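Local coordinates for putative regulator of transfer genes ArtA (PDB 3GXQ), which binds DNA through a ribbon-helix-helix motif and acts as a master regulator of plasmid transmission genes in Staphylococcus aureus, at residues I27-E32 and G42-K47. Numbering follows the deposited sequence.
Sequences IKYAQE and GREILK. With nucleotides of chain D.
Tyr-29 reaches from helix 20-33 to Ile-45 and Glu-44 on helix 38-53, and the two partners illustrate how a single aromatic ring can serve both a closely packed side and a more open one. On the packed side, Ile-45 and Tyr-29 point past one another from their two helices, so that CG1 of the isoleucine lies over one face near the ring's margin, 4.2 Å above the plane. CD1 runs on to touch CD2 of Tyr-29 at 4.0 Å. With CG anti to the backbone N (chi1 -180°), the tyrosine ring is directed across to helix 38-53. Ile-45 is buried, and it also packs on Leu-46 of the second subunit, while Tyr-29 touches Ile-53 there. The contact joins helix 20-33 to helix 38-53, the two helices of a ribbon-helix-helix subunit, a fold in which paired subunits build one shared hydrophobic core. Polar and partly exposed, the other side is more open, and its one hydrogen bond is weak. Glu-44 brings its OE1 to the ring edge, close to the ring plane and 3.0 Å from CE2 of Tyr-29, with the carboxylate turned 82° from the ring. The phenol OH donates to this same OE1 across 3.3 Å, so the oxygen lies nearer the C-H edge than the hydroxyl. Asp-34 sets a second carboxylate close to Glu-44, a like-charge proximity that would probably raise the proton affinity of one of the two acids. One position before the glutamate, Arg-43 turns to the DNA instead: NH1 hydrogen-bonds OP1 of DA3 of chain D at 3.3 Å, with a bent N-H...O angle of 144°. Its NE is hydrogen-bonded to the backbone O of Leu-17 of the second subunit, which probably helps to orient the group.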
ATOM      1  N   ILE B  27      -2.567   4.905   9.692  1.00 23.98           N
ATOM      2  CA  ILE B  27      -2.583   6.256  10.232  1.00 26.58           C
ATOM      3  C   ILE B  27      -1.822   6.333  11.568  1.00 29.44           C
ATOM      4  O   ILE B  27      -1.055   7.278  11.799  1.00 29.37           O
ATOM      5  CB  ILE B  27      -4.017   6.760  10.416  1.00 26.94           C
ATOM      6  CG1 ILE B  27      -4.624   7.097   9.044  1.00 25.01           C
ATOM      7  CG2 ILE B  27      -4.029   7.957  11.348  1.00 28.08           C
ATOM      8  CD1 ILE B  27      -6.108   7.460   9.108  1.00 21.64           C
ATOM      9  N   LYS B  28      -2.013   5.350  12.443  1.00 28.67           N
ATOM     10  CA  LYS B  28      -1.303   5.367  13.709  1.00 29.73           C
ATOM     11  C   LYS B  28       0.197   5.309  13.428  1.00 29.11           C
ATOM     12  O   LYS B  28       0.969   5.961  14.112  1.00 28.23           O
ATOM     13  CB  LYS B  28      -1.726   4.190  14.588  1.00 33.82           C
ATOM     14  CG  LYS B  28      -1.013   4.123  15.936  1.00 39.23           C
ATOM     15  CD  LYS B  28      -1.657   3.082  16.843  1.00 42.81           C
ATOM     16  CE  LYS B  28      -3.106   3.448  17.174  1.00 43.25           C
ATOM     17  NZ  LYS B  28      -3.226   4.620  18.100  1.00 44.71           N
ATOM     18  N   TYR B  29       0.609   4.544  12.416  1.00 29.21           N
ATOM     19  CA  TYR B  29       2.031   4.439  12.056  1.00 28.55           C
ATOM     20  C   TYR B  29       2.531   5.772  11.486  1.00 26.82           C
ATOM     21  O   TYR B  29       3.658   6.187  11.741  1.00 27.51           O
ATOM     22  CB  TYR B  29       2.249   3.333  11.010  1.00 30.10           C
ATOM     23  CG  TYR B  29       3.701   3.149  10.575  1.00 30.98           C
ATOM     24  CD1 TYR B  29       4.542   2.253  11.232  1.00 32.46           C
ATOM     25  CD2 TYR B  29       4.239   3.892   9.527  1.00 32.70           C
ATOM     26  CE1 TYR B  29       5.881   2.104  10.855  1.00 33.49           C
ATOM     27  CE2 TYR B  29       5.579   3.754   9.144  1.00 32.61           C
ATOM     28  CZ  TYR B  29       6.395   2.859   9.812  1.00 35.28           C
ATOM     29  OH  TYR B  29       7.727   2.731   9.445  1.00 38.04           O
ATOM     30  N   ALA B  30       1.686   6.434  10.703  1.00 26.10           N
ATOM     31  CA  ALA B  30       2.039   7.713  10.104  1.00 24.35           C
ATOM     32  C   ALA B  30       2.238   8.748  11.213  1.00 25.28           C
ATOM     33  O   ALA B  30       3.141   9.586  11.161  1.00 24.86           O
ATOM     34  CB  ALA B  30       0.938   8.160   9.142  1.00 21.92           C
ATOM     35  N   GLN B  31       1.391   8.677  12.229  1.00 25.49           N
ATOM     36  CA  GLN B  31       1.489   9.587  13.356  1.00 28.57           C
ATOM     37  C   GLN B  31       2.800   9.380  14.122  1.00 31.07           C
ATOM     38  O   GLN B  31       3.519  10.339  14.406  1.00 33.49           O
ATOM     39  CB  GLN B  31       0.294   9.383  14.292  1.00 27.09           C
ATOM     40  CG  GLN B  31      -1.022   9.871  13.722  1.00 23.95           C
ATOM     41  CD  GLN B  31      -2.201   9.449  14.565  1.00 28.54           C
ATOM     42  OE1 GLN B  31      -2.040   8.750  15.570  1.00 28.40           O
ATOM     43  NE2 GLN B  31      -3.404   9.865  14.159  1.00 27.26           N
ATOM     44  N   GLU B  32       3.120   8.126  14.425  1.00 34.21           N
ATOM     45  CA  GLU B  32       4.329   7.783  15.168  1.00 36.70           C
ATOM     46  C   GLU B  32       5.626   7.984  14.383  1.00 38.08           C
ATOM     47  O   GLU B  32       6.661   8.340  14.963  1.00 37.56           O
ATOM     48  CB  GLU B  32       4.247   6.322  15.624  1.00 37.40           C
ATOM     49  CG  GLU B  32       3.034   6.010  16.498  1.00 40.89           C
ATOM     50  CD  GLU B  32       2.725   4.520  16.563  1.00 42.44           C
ATOM     51  OE1 GLU B  32       1.710   4.147  17.189  1.00 44.74           O
ATOM     52  OE2 GLU B  32       3.494   3.723  15.983  1.00 45.10           O
ATOM     53  N   GLY B  42       2.351   4.596   4.087  1.00 25.88           N
ATOM     54  CA  GLY B  42       1.930   3.531   3.198  1.00 26.72           C
ATOM     55  C   GLY B  42       3.069   2.985   2.340  1.00 27.85           C
ATOM     56  O   GLY B  42       3.129   1.791   2.082  1.00 25.22           O
ATOM     57  N   ARG B  43       3.969   3.859   1.891  1.00 28.23           N
ATOM     58  CA  ARG B  43       5.118   3.444   1.080  1.00 29.95           C
ATOM     59  C   ARG B  43       6.080   2.580   1.892  1.00 29.87           C
ATOM     60  O   ARG B  43       6.505   1.521   1.429  1.00 29.93           O
ATOM     61  CB  ARG B  43       5.896   4.661   0.568  1.00 30.67           C
ATOM     62  CG  ARG B  43       5.403   5.246  -0.736  1.00 29.72           C
ATOM     63  CD  ARG B  43       6.091   6.575  -1.020  1.00 28.70           C
ATOM     64  NE  ARG B  43       5.063   7.535  -1.373  1.00 29.38           N
ATOM     65  CZ  ARG B  43       4.948   8.753  -0.872  1.00 25.04           C
ATOM     66  NH1 ARG B  43       5.818   9.214   0.019  1.00 21.64           N
ATOM     67  NH2 ARG B  43       3.912   9.481  -1.237  1.00 25.28           N
ATOM     68  N   GLU B  44       6.430   3.050   3.091  1.00 28.28           N
ATOM     69  CA  GLU B  44       7.340   2.331   3.979  1.00 29.40           C
ATOM     70  C   GLU B  44       6.754   0.968   4.347  1.00 27.77           C
ATOM     71  O   GLU B  44       7.453  -0.039   4.364  1.00 28.83           O
ATOM     72  CB  GLU B  44       7.594   3.138   5.258  1.00 30.33           C
ATOM     73  CG  GLU B  44       7.967   4.592   5.017  1.00 36.46           C
ATOM     74  CD  GLU B  44       8.160   5.381   6.308  1.00 38.99           C
ATOM     75  OE1 GLU B  44       7.355   5.195   7.248  1.00 41.91           O
ATOM     76  OE2 GLU B  44       9.109   6.198   6.375  1.00 38.04           O
ATOM     77  N   ILE B  45       5.462   0.950   4.640  1.00 28.07           N
ATOM     78  CA  ILE B  45       4.772  -0.275   5.003  1.00 27.26           C
ATOM     79  C   ILE B  45       4.726  -1.228   3.820  1.00 28.01           C
ATOM     80  O   ILE B  45       5.038  -2.410   3.946  1.00 29.32           O
ATOM     81  CB  ILE B  45       3.354   0.044   5.479  1.00 26.93           C
ATOM     82  CG1 ILE B  45       3.446   0.881   6.758  1.00 26.47           C
ATOM     83  CG2 ILE B  45       2.553  -1.241   5.707  1.00 27.61           C
ATOM     84  CD1 ILE B  45       2.116   1.465   7.214  1.00 27.86           C
ATOM     85  N   LEU B  46       4.344  -0.711   2.661  1.00 28.54           N
ATOM     86  CA  LEU B  46       4.284  -1.536   1.473  1.00 28.11           C
ATOM     87  C   LEU B  46       5.660  -2.128   1.163  1.00 28.72           C
ATOM     88  O   LEU B  46       5.775  -3.286   0.769  1.00 25.70           O
ATOM     89  CB  LEU B  46       3.780  -0.715   0.278  1.00 24.53           C
ATOM     90  CG  LEU B  46       2.265  -0.504   0.186  1.00 26.41           C
ATOM     91  CD1 LEU B  46       1.939   0.523  -0.884  1.00 24.96           C
ATOM     92  CD2 LEU B  46       1.584  -1.826  -0.133  1.00 24.94           C
ATOM     93  N   LYS B  47       6.703  -1.331   1.353  1.00 30.83           N
ATOM     94  CA  LYS B  47       8.053  -1.787   1.069  1.00 33.69           C
ATOM     95  C   LYS B  47       8.466  -2.939   1.984  1.00 35.81           C
ATOM     96  O   LYS B  47       9.120  -3.883   1.544  1.00 38.09           O
ATOM     97  CB  LYS B  47       9.045  -0.627   1.199  1.00 35.25           C
ATOM     98  CG  LYS B  47      10.480  -1.034   0.930  1.00 37.17           C
ATOM     99  CD  LYS B  47      10.591  -1.742  -0.419  1.00 40.03           C
ATOM    100  CE  LYS B  47      11.969  -2.344  -0.631  1.00 40.34           C
ATOM    101  NZ  LYS B  47      12.074  -2.973  -1.982  1.00 43.34           N
TER
ATOM    102  P    DA D   3       3.540  12.508  -0.840  1.00 28.66           P
ATOM    103  OP1  DA D   3       4.363  12.125   0.328  1.00 25.51           O
ATOM    104  OP2  DA D   3       3.171  11.498  -1.844  1.00 30.22           O
ATOM    105  O5'  DA D   3       2.182  13.181  -0.364  1.00 29.29           O
ATOM    106  C5'  DA D   3       2.209  14.383   0.385  1.00 29.46           C
ATOM    107  C4'  DA D   3       0.860  14.657   1.004  1.00 29.61           C
ATOM    108  O4'  DA D   3       0.014  15.337   0.041  1.00 30.28           O
ATOM    109  C3'  DA D   3       0.112  13.369   1.359  1.00 29.21           C
ATOM    110  O3'  DA D   3      -0.706  13.584   2.513  1.00 27.58           O
ATOM    111  C2'  DA D   3      -0.687  13.085   0.094  1.00 30.60           C
ATOM    112  C1'  DA D   3      -1.056  14.492  -0.354  1.00 32.07           C
ATOM    113  N9   DA D   3      -1.331  14.712  -1.775  1.00 36.41           N
ATOM    114  C8   DA D   3      -0.823  14.044  -2.858  1.00 37.30           C
ATOM    115  N7   DA D   3      -1.290  14.470  -4.010  1.00 38.65           N
ATOM    116  C5   DA D   3      -2.162  15.490  -3.663  1.00 40.52           C
ATOM    117  C6   DA D   3      -2.979  16.353  -4.435  1.00 42.33           C
ATOM    118  N6   DA D   3      -3.057  16.315  -5.772  1.00 41.36           N
ATOM    119  N1   DA D   3      -3.725  17.265  -3.774  1.00 41.84           N
ATOM    120  C2   DA D   3      -3.653  17.304  -2.437  1.00 40.96           C
ATOM    121  N3   DA D   3      -2.928  16.554  -1.607  1.00 40.73           N
ATOM    122  C4   DA D   3      -2.196  15.654  -2.290  1.00 38.67           C
TER